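Local coordinates for PA14 domain-containing protein (Clostridium clariflavum, PDB 6QDI) that probably senses plant cell-wall polysaccharides outside the cell through tandem calcium-binding PA14 domains of a membrane-bound, RsgI-type anti-sigma factor, at residues 7-10 / 16-19; 33-38 / 43-48; 38-43 / 174-179; 63-66 / 70-73; 183-188 / 194-199. All blocks are in the same frame, centred on the assembly; numbering follows the deposited sequence.

Contact 1. Residues 7-10 / 16-19; sequences DYFD and NFKL. With CA (calcium ion), chain G.
F9 and F17 form a non-hydrogen-bonded pair of an antiparallel hairpin, and both rings lie on the same face of the sheet. The rings do not stack on each other. The CE1 corner of F9 meets F17 CB at 3.8 Å, near the plane of the F17 ring. F17 CG is anti to the backbone N (chi1 172°), and this carries its ring toward D7. There F17 CE1 lies 3.6 Å from D7 OD1, which sits at the ring edge with the carboxylate turned 74° from the ring plane. D7 OD1 is also hydrogen-bonded to T20. On the opposite face, Y8 CB meets L19 CB at 4.3 Å. Y8 N bonds to L19 O at 2.8 Å, and that oxygen lies at the edge of the Y8 ring. Y8 O accepts from K18 N at 2.9 Å and, weakly, from L19 N. K18 and L19 thus stand opposite the single Y8: a classic beta bulge. K18 bends at chi2 and lays CE 3.2 Å from D10 OD2, while NZ stays 4.2 Å from that oxygen, too far for a salt bridge. D10 OD1 is held by R40 N and a calcium-bound water; D10 O binds the calcium ion directly. Strand 4-9 pairs with strand 17-23 here and with strand 44-53 as well, through D7 with R48 and F9 with S46, and Y146 packs on both phenylalanines.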
# COMPACT_ATOMS: atom_id res chain seq x y z
N ASP A 7 -7.07 -0.77 -8.46
CA ASP A 7 -6.55 0.25 -7.56
C ASP A 7 -5.18 -0.25 -7.14
O ASP A 7 -5.05 -1.35 -6.57
CB ASP A 7 -7.50 0.45 -6.39
CG ASP A 7 -8.80 1.08 -6.80
OD1 ASP A 7 -8.83 1.95 -7.67
OD2 ASP A 7 -9.82 0.66 -6.22
N TYR A 8 -4.19 0.58 -7.40
CA TYR A 8 -2.80 0.25 -7.19
C TYR A 8 -2.25 1.01 -6.00
O TYR A 8 -2.35 2.25 -5.93
CB TYR A 8 -1.96 0.60 -8.48
CG TYR A 8 -2.28 -0.33 -9.64
CD1 TYR A 8 -3.48 -0.22 -10.35
CD2 TYR A 8 -1.39 -1.31 -10.00
CE1 TYR A 8 -3.79 -1.10 -11.37
CE2 TYR A 8 -1.68 -2.21 -11.02
CZ TYR A 8 -2.88 -2.11 -11.69
OH TYR A 8 -3.12 -3.02 -12.71
N PHE A 9 -1.62 0.25 -5.10
CA PHE A 9 -1.15 0.74 -3.81
C PHE A 9 0.35 0.60 -3.71
O PHE A 9 0.94 -0.37 -4.19
CB PHE A 9 -1.81 -0.06 -2.68
CG PHE A 9 -3.32 0.09 -2.66
CD1 PHE A 9 -3.92 1.07 -1.90
CD2 PHE A 9 -4.14 -0.79 -3.35
CE1 PHE A 9 -5.30 1.22 -1.88
CE2 PHE A 9 -5.52 -0.64 -3.33
CZ PHE A 9 -6.07 0.36 -2.58
N ASP A 10 0.97 1.56 -3.03
CA ASP A 10 2.42 1.65 -2.95
C ASP A 10 3.03 0.73 -1.91
O ASP A 10 4.23 0.68 -1.81
CB ASP A 10 2.86 3.10 -2.63
CG ASP A 10 3.84 3.71 -3.64
OD1 ASP A 10 4.16 3.14 -4.64
OD2 ASP A 10 4.15 4.95 -3.49
N ASN A 16 -1.91 3.12 0.93
CA ASN A 16 -1.24 4.19 0.20
C ASN A 16 -1.53 4.12 -1.29
O ASN A 16 -0.69 3.77 -2.12
CB ASN A 16 0.25 4.30 0.53
CG ASN A 16 0.77 5.65 0.19
OD1 ASN A 16 -0.01 6.59 -0.03
ND2 ASN A 16 2.06 5.80 0.26
N PHE A 17 -2.77 4.44 -1.64
CA PHE A 17 -3.26 4.47 -3.00
C PHE A 17 -2.50 5.44 -3.87
O PHE A 17 -2.29 6.60 -3.46
CB PHE A 17 -4.74 4.87 -2.95
CG PHE A 17 -5.34 5.11 -4.30
CD1 PHE A 17 -5.82 4.07 -5.08
CD2 PHE A 17 -5.43 6.39 -4.80
CE1 PHE A 17 -6.39 4.31 -6.33
CE2 PHE A 17 -5.95 6.63 -6.06
CZ PHE A 17 -6.46 5.60 -6.81
N LYS A 18 -2.09 4.98 -5.05
CA LYS A 18 -1.45 5.84 -6.01
C LYS A 18 -2.10 5.96 -7.38
O LYS A 18 -1.83 6.94 -8.09
CB LYS A 18 0.01 5.44 -6.21
CG LYS A 18 0.86 5.53 -4.93
CD LYS A 18 1.04 6.98 -4.41
CE LYS A 18 1.84 7.06 -3.10
NZ LYS A 18 2.02 8.45 -2.54
N LEU A 19 -2.94 5.02 -7.78
CA LEU A 19 -3.44 5.02 -9.17
C LEU A 19 -4.61 4.10 -9.29
O LEU A 19 -4.61 2.97 -8.74
CB LEU A 19 -2.37 4.52 -10.13
CG LEU A 19 -2.73 4.38 -11.59
CD1 LEU A 19 -2.90 5.74 -12.24
CD2 LEU A 19 -1.66 3.57 -12.29
CA CA G . 6.53 0.11 -2.21
O HOH W 1 5.87 0.93 -4.34
O HOH W 2 6.67 2.54 -1.70
O HOH W 3 6.15 0.16 0.22

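Contact 2. Residues 33-38 / 43-48. With CA (calcium ion), chain G.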
# COMPACT_ATOMS: atom_id res chain seq x y z
N ASN A 33 10.04 -4.79 -11.90
CA ASN A 33 9.69 -3.37 -12.03
C ASN A 33 8.28 -3.12 -11.61
O ASN A 33 7.49 -4.02 -11.44
CB ASN A 33 9.88 -2.93 -13.44
CG ASN A 33 11.33 -2.84 -13.77
OD1 ASN A 33 12.15 -2.35 -12.95
ND2 ASN A 33 11.69 -3.35 -14.91
N SER A 34 7.96 -1.86 -11.49
CA SER A 34 6.71 -1.43 -11.03
C SER A 34 5.56 -1.69 -12.02
O SER A 34 5.80 -1.68 -13.24
CB SER A 34 6.92 0.10 -10.85
OG SER A 34 5.78 0.68 -10.44
N PRO A 35 4.30 -1.76 -11.54
CA PRO A 35 3.20 -1.78 -12.52
C PRO A 35 2.93 -0.48 -13.22
O PRO A 35 2.21 -0.49 -14.22
CB PRO A 35 1.94 -2.13 -11.71
CG PRO A 35 2.42 -2.61 -10.43
CD PRO A 35 3.80 -2.05 -10.18
N ALA A 36 3.41 0.63 -12.69
CA ALA A 36 3.03 1.93 -13.25
C ALA A 36 3.97 2.98 -12.72
O ALA A 36 4.49 2.83 -11.60
CB ALA A 36 1.59 2.26 -12.87
N LYS A 37 4.11 4.10 -13.45
CA LYS A 37 5.04 5.13 -13.01
C LYS A 37 4.66 5.73 -11.65
O LYS A 37 5.53 6.20 -10.92
CB LYS A 37 5.17 6.21 -14.08
CG LYS A 37 3.95 7.06 -14.31
CD LYS A 37 4.19 8.05 -15.43
CE LYS A 37 3.06 9.06 -15.58
NZ LYS A 37 1.75 8.42 -15.89
N GLU A 38 3.37 5.66 -11.30
CA GLU A 38 2.88 6.21 -10.05
C GLU A 38 3.25 5.36 -8.84
O GLU A 38 3.10 5.83 -7.71
CB GLU A 38 1.35 6.36 -10.09
CG GLU A 38 0.85 7.46 -11.02
CD GLU A 38 0.76 7.04 -12.47
OE1 GLU A 38 1.00 5.85 -12.82
OE2 GLU A 38 0.41 7.91 -13.31
N GLU A 43 9.70 -2.82 -5.49
CA GLU A 43 9.35 -4.23 -5.36
C GLU A 43 8.36 -4.55 -4.26
O GLU A 43 8.15 -5.72 -3.95
CB GLU A 43 10.57 -5.16 -5.30
CG GLU A 43 11.67 -4.85 -6.30
CD GLU A 43 12.88 -5.71 -6.16
OE1 GLU A 43 12.82 -6.78 -5.49
OE2 GLU A 43 13.93 -5.32 -6.73
N SER A 44 7.72 -3.52 -3.68
CA SER A 44 6.68 -3.73 -2.65
C SER A 44 5.41 -3.00 -3.05
O SER A 44 5.35 -1.76 -2.98
CB SER A 44 7.14 -3.31 -1.28
OG SER A 44 7.57 -1.98 -1.23
N TYR A 45 4.38 -3.71 -3.51
CA TYR A 45 3.17 -3.05 -3.99
C TYR A 45 2.03 -4.03 -3.95
O TYR A 45 2.22 -5.22 -3.70
CB TYR A 45 3.38 -2.42 -5.41
CG TYR A 45 3.84 -3.41 -6.45
CD1 TYR A 45 2.92 -4.21 -7.11
CD2 TYR A 45 5.19 -3.56 -6.78
CE1 TYR A 45 3.34 -5.15 -8.08
CE2 TYR A 45 5.60 -4.48 -7.73
CZ TYR A 45 4.67 -5.28 -8.36
OH TYR A 45 5.04 -6.22 -9.29
N SER A 46 0.82 -3.51 -4.15
CA SER A 46 -0.35 -4.38 -4.08
C SER A 46 -1.44 -3.77 -4.94
O SER A 46 -1.37 -2.58 -5.31
CB SER A 46 -0.78 -4.61 -2.62
OG SER A 46 -1.03 -3.37 -1.95
N VAL A 47 -2.43 -4.58 -5.30
CA VAL A 47 -3.49 -4.19 -6.21
C VAL A 47 -4.78 -4.82 -5.76
O VAL A 47 -4.82 -5.99 -5.33
CB VAL A 47 -3.18 -4.64 -7.67
CG1 VAL A 47 -4.16 -3.99 -8.62
CG2 VAL A 47 -1.75 -4.33 -8.07
N ARG A 48 -5.88 -4.06 -5.88
CA ARG A 48 -7.22 -4.61 -5.75
C ARG A 48 -7.97 -4.37 -7.05
O ARG A 48 -8.07 -3.23 -7.52
CB ARG A 48 -8.01 -3.98 -4.63
CG ARG A 48 -9.41 -4.55 -4.48
CD ARG A 48 -10.21 -3.88 -3.40
NE ARG A 48 -9.65 -4.10 -2.09
CZ ARG A 48 -9.13 -3.16 -1.30
NH1 ARG A 48 -8.98 -1.93 -1.70
NH2 ARG A 48 -8.65 -3.53 -0.10
CA CA G . 6.53 0.11 -2.21
O HOH W 4 7.68 -6.12 -9.75
O HOH W 2 6.67 2.54 -1.70
O HOH W 3 6.15 0.16 0.22
O HOH W 1 5.87 0.93 -4.34
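Y45 OH donates to a water at 2.7 Å, and the same water donates to N33 O at 2.7 Å. The water lies in the plane of the Y45 ring, at its edge. It bridges two oxygens, Y45 OH and N33 O, that are themselves 3.9 Å apart. P35 covers one face of the ring. Its CD stands 3.6 Å from the Y45 ring centroid, only 5° off the normal, in a CH-pi contact. P35 CG sits beside it, 3.6 Å from Y45 CE1. Y45 CG takes the crowded position between backbone N and carbonyl carbon (chi1 56°), and the ring comes to P35 from the opposite direction. Just before it, strand 44-53 of this PA14 domain begins at a calcium ion. S44 binds the metal twice, through O at 2.3 Å and OG at 2.5 Å; D10, D42 and three waters complete the site. The loop ahead of the strand has polar ties of its own. P35 O is hydrogen-bonded to R21. K37 NZ forms a salt bridge with E38 OE2 at 3.0 Å, meeting it from above the carboxylate plane. Y45 also touches I39, Y110 and N112, a ligand of a second calcium ion.

Contact 3. Residues 38-43 / 174-179. With CA (calcium ion), chain G.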
# COMPACT_ATOMS: atom_id res chain seq x y z
N GLU A 38 3.37 5.66 -11.30
CA GLU A 38 2.88 6.21 -10.05
C GLU A 38 3.25 5.36 -8.84
O GLU A 38 3.10 5.83 -7.71
CB GLU A 38 1.35 6.36 -10.09
CG GLU A 38 0.85 7.46 -11.02
CD GLU A 38 0.76 7.04 -12.47
OE1 GLU A 38 1.00 5.85 -12.82
OE2 GLU A 38 0.41 7.91 -13.31
N ILE A 39 3.66 4.12 -9.06
CA ILE A 39 4.01 3.19 -8.00
C ILE A 39 5.52 3.16 -7.91
O ILE A 39 6.20 2.84 -8.91
CB ILE A 39 3.43 1.78 -8.31
CG1 ILE A 39 1.90 1.81 -8.28
CG2 ILE A 39 3.94 0.72 -7.35
CD1 ILE A 39 1.31 1.96 -6.88
N ARG A 40 6.05 3.46 -6.72
CA ARG A 40 7.50 3.47 -6.50
C ARG A 40 8.08 2.12 -6.93
O ARG A 40 7.55 1.04 -6.58
CB ARG A 40 7.81 3.73 -5.00
CG ARG A 40 9.30 3.88 -4.67
CD ARG A 40 9.73 5.34 -4.83
NE ARG A 40 8.93 6.01 -3.84
CZ ARG A 40 9.29 6.31 -2.61
NH1 ARG A 40 10.51 6.09 -2.22
NH2 ARG A 40 8.40 6.83 -1.76
N ASN A 41 9.21 2.16 -7.61
CA ASN A 41 9.85 0.95 -8.17
C ASN A 41 10.76 0.32 -7.12
O ASN A 41 11.97 0.26 -7.30
CB ASN A 41 10.63 1.30 -9.45
CG ASN A 41 11.10 0.09 -10.14
OD1 ASN A 41 10.53 -1.00 -9.95
ND2 ASN A 41 12.10 0.25 -11.01
N ASP A 42 10.14 -0.17 -6.05
CA ASP A 42 10.86 -0.73 -4.93
C ASP A 42 10.53 -2.19 -4.65
O ASP A 42 11.00 -2.74 -3.65
CB ASP A 42 10.66 0.08 -3.66
CG ASP A 42 9.22 0.05 -3.15
OD1 ASP A 42 8.37 -0.57 -3.80
OD2 ASP A 42 8.93 0.64 -2.09
N GLU A 43 9.70 -2.82 -5.49
CA GLU A 43 9.35 -4.23 -5.36
C GLU A 43 8.36 -4.55 -4.26
O GLU A 43 8.15 -5.72 -3.95
CB GLU A 43 10.57 -5.16 -5.30
CG GLU A 43 11.67 -4.85 -6.30
CD GLU A 43 12.88 -5.71 -6.16
OE1 GLU A 43 12.82 -6.78 -5.49
OE2 GLU A 43 13.93 -5.32 -6.73
N GLY A 174 15.20 12.83 -1.36
CA GLY A 174 14.07 13.25 -2.15
C GLY A 174 12.94 13.74 -1.28
O GLY A 174 13.17 14.14 -0.14
N ILE A 175 11.72 13.71 -1.82
CA ILE A 175 10.50 14.07 -1.11
C ILE A 175 9.54 12.88 -1.11
O ILE A 175 9.30 12.28 -2.16
CB ILE A 175 9.85 15.33 -1.71
CG1 ILE A 175 10.76 16.54 -1.47
CG2 ILE A 175 8.46 15.54 -1.07
CD1 ILE A 175 10.34 17.79 -2.18
N ASP A 176 9.02 12.53 0.07
CA ASP A 176 7.94 11.54 0.23
C ASP A 176 6.65 12.27 0.54
O ASP A 176 6.60 13.09 1.44
CB ASP A 176 8.27 10.54 1.36
CG ASP A 176 9.14 9.39 0.90
OD1 ASP A 176 8.92 8.92 -0.23
OD2 ASP A 176 10.05 8.96 1.67
N SER A 177 5.61 11.97 -0.24
CA SER A 177 4.34 12.67 -0.13
C SER A 177 3.70 12.57 1.25
O SER A 177 3.15 13.55 1.77
CB SER A 177 3.42 12.09 -1.19
OG SER A 177 3.96 12.39 -2.47
N VAL A 178 3.71 11.35 1.77
CA VAL A 178 3.23 11.01 3.09
C VAL A 178 4.14 9.96 3.72
O VAL A 178 4.92 9.34 3.00
CB VAL A 178 1.76 10.49 3.08
CG1 VAL A 178 0.79 11.54 2.67
CG2 VAL A 178 1.62 9.24 2.25
N ILE A 179 4.02 9.78 5.02
CA ILE A 179 4.74 8.71 5.69
C ILE A 179 3.71 7.61 5.98
O ILE A 179 3.06 7.60 7.01
CB ILE A 179 5.46 9.18 6.94
CG1 ILE A 179 6.22 10.48 6.75
CG2 ILE A 179 6.35 8.03 7.47
CD1 ILE A 179 7.14 10.50 5.58
CA CA G . 6.53 0.11 -2.21
O HOH W 1 5.87 0.93 -4.34
O HOH W 2 6.67 2.54 -1.70
O HOH W 3 6.15 0.16 0.22
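R40 and D176 meet through one pair of atoms, R40 NH2 and D176 OD1, 2.6 Å apart. This is a salt bridge, but its hydrogen bond is weak, with an angle of 122° at the hydrogen. The side chains cross at about a right angle, and the guanidinium and carboxylate planes are 28° apart. R40 starts with CG anti to the backbone N and then bends at chi2 and chi3, which brings NH2 to the acid. The other ends of both groups are engaged too. R40 NH1 is hydrogen-bonded to Y161 OH. D176 OD2 has two partners, Y161 OH and W202 NE1. Y161 thus links the arginine and the aspartate a second time, and the bond from W202 NE1 gives the carboxylate a further fixed point. The backbone of R40 is tied to the calcium site. R40 O accepts from a water at 2.8 Å and, weakly, from D42 N at 2.9 Å, across an inverse gamma turn centred on N41. That water binds the calcium ion at 2.4 Å. D42 grips the same ion with both oxygens, OD1 and OD2 each at 2.5 Å. The cation would be expected to draw charge from this carboxylate. The arrangement is a domain interface: the calcium-binding loop of the first PA14 domain reaches across, by R40, to strand 170-176 of the second.

Contact 4. Residues 63-66 / 70-73; sequences FYIS and GVRL
I65 reaches across to V71 and L73 of the facing strand. Its CB points toward them, and the two branches then part. In the modelled conformer of V71, I65 CG2 lies 4.0 Å from V71 CG1 and 4.0 Å from V71 CG2. The longer branch leaves with CG1 anti to the carbonyl carbon (chi1 -72°) and runs on extended. Its tip, CD1, does most of the touching. It lies 3.9 Å from L73 CB and 4.1 Å from L73 CD2. It also comes to V71 CG1, tip to tip, in a contact that looks very tight. V71 has a second deposited conformer, so the closeness of that approach is doubtful. L73 carries the packing on to F63. L73 CG is anti to the backbone N (chi1 176°), and the leucine crosses F63 at about a right angle. L73 CD2 comes to F63 CB at 3.8 Å, at the foot of the ring. No hydrogen bond joins the two segments, and the contact is apolar and buried. Y64 and R72 point away from it. L108 touches both I65 and V71; L121 and I81 both touch I65 and L73. The strands run antiparallel at 166°, but their axes stay 9.3 Å apart, too far for backbone pairing. They belong to different sheets. The chain passes from strand 59-68 to strand 71-75 by way of N69 and G70, and D68 and N69 bind a calcium ion. This is side-chain packing between two facing antiparallel sheets, part of the hydrophobic core of the PA14 beta-sandwich.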
# COMPACT_ATOMS: atom_id res chain seq x y z
N PHE A 63 -11.75 -21.40 -11.26
CA PHE A 63 -10.86 -20.26 -11.42
C PHE A 63 -9.45 -20.68 -11.05
O PHE A 63 -9.28 -21.37 -10.02
CB PHE A 63 -11.33 -19.06 -10.57
CG PHE A 63 -12.63 -18.48 -11.10
CD1 PHE A 63 -13.87 -18.98 -10.70
CD2 PHE A 63 -12.61 -17.48 -12.04
CE1 PHE A 63 -15.04 -18.51 -11.26
CE2 PHE A 63 -13.77 -16.98 -12.56
CZ PHE A 63 -14.99 -17.47 -12.17
N TYR A 64 -8.49 -20.29 -11.87
CA TYR A 64 -7.10 -20.63 -11.67
C TYR A 64 -6.32 -19.34 -11.48
O TYR A 64 -6.47 -18.40 -12.28
CB TYR A 64 -6.50 -21.36 -12.89
CG TYR A 64 -7.30 -22.52 -13.40
CD1 TYR A 64 -8.41 -22.34 -14.20
CD2 TYR A 64 -6.93 -23.82 -13.12
CE1 TYR A 64 -9.14 -23.41 -14.72
CE2 TYR A 64 -7.65 -24.91 -13.63
CZ TYR A 64 -8.76 -24.69 -14.38
OH TYR A 64 -9.45 -25.79 -14.87
N ILE A 65 -5.44 -19.33 -10.49
CA ILE A 65 -4.54 -18.24 -10.28
C ILE A 65 -3.10 -18.73 -10.31
O ILE A 65 -2.75 -19.71 -9.68
CB ILE A 65 -4.88 -17.51 -8.99
CG1 ILE A 65 -6.20 -16.72 -9.21
CG2 ILE A 65 -3.80 -16.50 -8.63
CD1 ILE A 65 -6.73 -15.80 -8.16
N SER A 66 -2.28 -17.99 -11.06
CA SER A 66 -0.81 -18.03 -10.97
C SER A 66 -0.40 -16.74 -10.27
O SER A 66 -0.87 -15.67 -10.68
CB SER A 66 -0.21 -18.10 -12.38
OG SER A 66 -0.75 -19.17 -13.13
N GLY A 70 1.02 -12.84 -2.95
CA GLY A 70 -0.26 -13.30 -2.42
C GLY A 70 -1.46 -12.90 -3.25
O GLY A 70 -1.45 -11.87 -3.92
N VAL A 71 -2.51 -13.72 -3.18
CA VAL A 71 -3.80 -13.43 -3.80
C VAL A 71 -4.94 -13.85 -2.91
O VAL A 71 -4.87 -14.90 -2.24
CB VAL A 71 -3.94 -14.11 -5.18
CG1 VAL A 71 -5.39 -14.23 -5.68
CG2 VAL A 71 -3.02 -13.46 -6.20
N ARG A 72 -6.02 -13.07 -2.95
CA ARG A 72 -7.34 -13.49 -2.49
C ARG A 72 -8.31 -13.21 -3.63
O ARG A 72 -8.32 -12.13 -4.19
CB ARG A 72 -7.79 -12.75 -1.22
CG ARG A 72 -7.02 -13.18 0.03
CD ARG A 72 -7.67 -12.80 1.33
NE ARG A 72 -6.96 -13.33 2.51
CZ ARG A 72 -6.24 -12.61 3.37
NH1 ARG A 72 -6.03 -11.28 3.16
NH2 ARG A 72 -5.68 -13.22 4.44
N LEU A 73 -9.19 -14.19 -3.92
CA LEU A 73 -10.21 -14.07 -4.96
C LEU A 73 -11.59 -14.35 -4.41
O LEU A 73 -11.79 -15.44 -3.88
CB LEU A 73 -9.95 -15.01 -6.12
CG LEU A 73 -11.02 -15.02 -7.24
CD1 LEU A 73 -11.05 -13.72 -8.01
CD2 LEU A 73 -10.77 -16.18 -8.19

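Contact 5. Residues 183-188 / 194-199. With CA (calcium ion), chain F.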
# COMPACT_ATOMS: atom_id res chain seq x y z
N TRP A 183 6.77 -2.00 3.50
CA TRP A 183 7.57 -2.56 2.43
C TRP A 183 7.62 -4.09 2.49
O TRP A 183 8.30 -4.68 1.64
CB TRP A 183 9.00 -2.05 2.49
CG TRP A 183 9.18 -0.55 2.43
CD1 TRP A 183 9.20 0.22 1.31
CD2 TRP A 183 9.43 0.32 3.54
NE1 TRP A 183 9.39 1.55 1.66
CE2 TRP A 183 9.56 1.63 3.02
CE3 TRP A 183 9.58 0.14 4.92
CZ2 TRP A 183 9.87 2.74 3.83
CZ3 TRP A 183 9.82 1.24 5.72
CH2 TRP A 183 9.97 2.51 5.17
N GLY A 184 6.99 -4.73 3.47
CA GLY A 184 7.30 -6.14 3.70
C GLY A 184 8.77 -6.27 3.98
O GLY A 184 9.30 -5.59 4.87
N VAL A 185 9.45 -7.13 3.25
CA VAL A 185 10.88 -7.32 3.40
C VAL A 185 11.67 -6.53 2.34
O VAL A 185 12.91 -6.67 2.26
CB VAL A 185 11.28 -8.81 3.46
CG1 VAL A 185 10.71 -9.43 4.71
CG2 VAL A 185 10.89 -9.54 2.19
N GLY A 186 11.00 -5.67 1.59
CA GLY A 186 11.68 -4.79 0.64
C GLY A 186 12.33 -3.56 1.31
O GLY A 186 12.15 -3.32 2.49
N SER A 187 13.06 -2.84 0.48
CA SER A 187 13.71 -1.61 0.91
C SER A 187 12.99 -0.41 0.33
O SER A 187 12.12 -0.53 -0.53
CB SER A 187 15.17 -1.62 0.48
OG SER A 187 15.81 -2.68 1.14
N PRO A 188 13.36 0.82 0.77
CA PRO A 188 12.58 1.98 0.30
C PRO A 188 12.84 2.39 -1.13
O PRO A 188 12.06 3.17 -1.67
CB PRO A 188 12.99 3.09 1.32
CG PRO A 188 13.36 2.33 2.54
CD PRO A 188 14.14 1.15 1.98
N GLN A 194 18.60 -4.90 -0.39
CA GLN A 194 17.39 -5.60 0.09
C GLN A 194 17.77 -6.65 1.15
O GLN A 194 17.69 -7.87 0.94
CB GLN A 194 16.65 -6.19 -1.08
CG GLN A 194 15.22 -6.51 -0.77
CD GLN A 194 14.56 -7.11 -2.00
OE1 GLN A 194 14.69 -8.31 -2.24
NE2 GLN A 194 13.92 -6.28 -2.81
N ASP A 195 18.25 -6.14 2.30
CA ASP A 195 18.74 -6.97 3.42
C ASP A 195 17.99 -6.75 4.73
O ASP A 195 18.43 -7.21 5.76
CB ASP A 195 20.27 -6.76 3.64
CG ASP A 195 20.64 -5.35 4.04
OD1 ASP A 195 19.77 -4.54 4.31
OD2 ASP A 195 21.87 -5.04 4.01
N GLN A 196 16.87 -6.01 4.68
CA GLN A 196 16.02 -5.76 5.85
C GLN A 196 16.72 -5.03 6.97
O GLN A 196 16.26 -5.02 8.07
CB GLN A 196 15.31 -7.03 6.39
CG GLN A 196 14.46 -7.75 5.34
CD GLN A 196 15.31 -8.60 4.40
OE1 GLN A 196 16.13 -9.40 4.84
NE2 GLN A 196 15.05 -8.49 3.13
N LYS A 197 17.82 -4.35 6.67
CA LYS A 197 18.59 -3.62 7.65
C LYS A 197 18.89 -2.27 7.03
O LYS A 197 19.87 -2.11 6.25
CB LYS A 197 19.87 -4.36 7.99
CG LYS A 197 19.62 -5.65 8.71
CD LYS A 197 20.93 -6.38 8.99
CE LYS A 197 21.48 -6.99 7.71
N PHE A 198 18.05 -1.26 7.31
CA PHE A 198 18.16 0.02 6.63
C PHE A 198 17.46 1.04 7.51
O PHE A 198 16.79 0.68 8.47
CB PHE A 198 17.60 -0.04 5.21
CG PHE A 198 16.14 -0.41 5.14
CD1 PHE A 198 15.14 0.52 5.37
CD2 PHE A 198 15.75 -1.71 4.83
CE1 PHE A 198 13.79 0.14 5.33
CE2 PHE A 198 14.41 -2.05 4.76
CZ PHE A 198 13.43 -1.15 5.00
N SER A 199 17.63 2.33 7.17
CA SER A 199 17.02 3.37 7.99
C SER A 199 16.71 4.59 7.15
O SER A 199 17.17 4.72 6.01
CB SER A 199 17.90 3.69 9.19
OG SER A 199 19.21 4.07 8.81
CA CA F . 21.49 -2.75 4.72
O HOH W 5 15.16 -4.92 2.66
O HOH W 6 13.44 -3.44 -2.32
O HOH W 7 23.48 -2.58 3.37
O HOH W 8 22.86 -3.27 6.56
O HOH W 9 20.23 -1.89 2.93
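W183 to G186 form a type II' turn closed by G186 N to W183 O at 2.9 Å, and the chain then runs on past the returning segment 194-199. Q196 bends at chi2 and lays its amide beside V185. Q196 NE2 donates to V185 O at 2.9 Å, nearly straight (174°), in the carbonyl plane and on a lone pair. A water donates to V185 O and S187 OG and accepts from Q196 N. S187 OG is also hydrogen-bonded to N193 O. F198 stands edge-on to the face of W183, a T-shaped pair with the F198 ring centroid 5.6 Å from that of the six-membered W183 ring and planes at 87°. P188 wedges in beside them: its CD is 3.7 Å from the F198 ring centroid, in a CH-pi contact, while its CG lies over W183. The segment 194-199 also carries a calcium site of the second PA14 domain. D195 OD1 accepts from K197 N at 3.1 Å, an Asx turn. D195 binds the ion with both carboxylate oxygens, and K197 O joins at 2.3 Å; D163 and three waters supply the rest. Q194 NE2 reaches the first domain, bonding to E43, and through a water it is linked to S187 N.

In the fold
Following the chain from the N terminus, contact 1 closes first, as the hairpin of strands 4-9 and 17-23. Contact 2 then folds the loop after strand 27-31 against strand 44-53, which pairs with strand 4-9. Contact 3 crosses contact 2 along the chain, sharing E38 and E43, and spans more than 130 residues to reach the second PA14 domain. Contacts 1, 2 and 3 surround one calcium ion. Contact 4 falls within the long span of contact 3. It joins the two sheets of the first domain, its centre about 27 Å from that of contact 3. Contact 5 closes last, in the second domain, and touches contacts 2 and 3 across the interface.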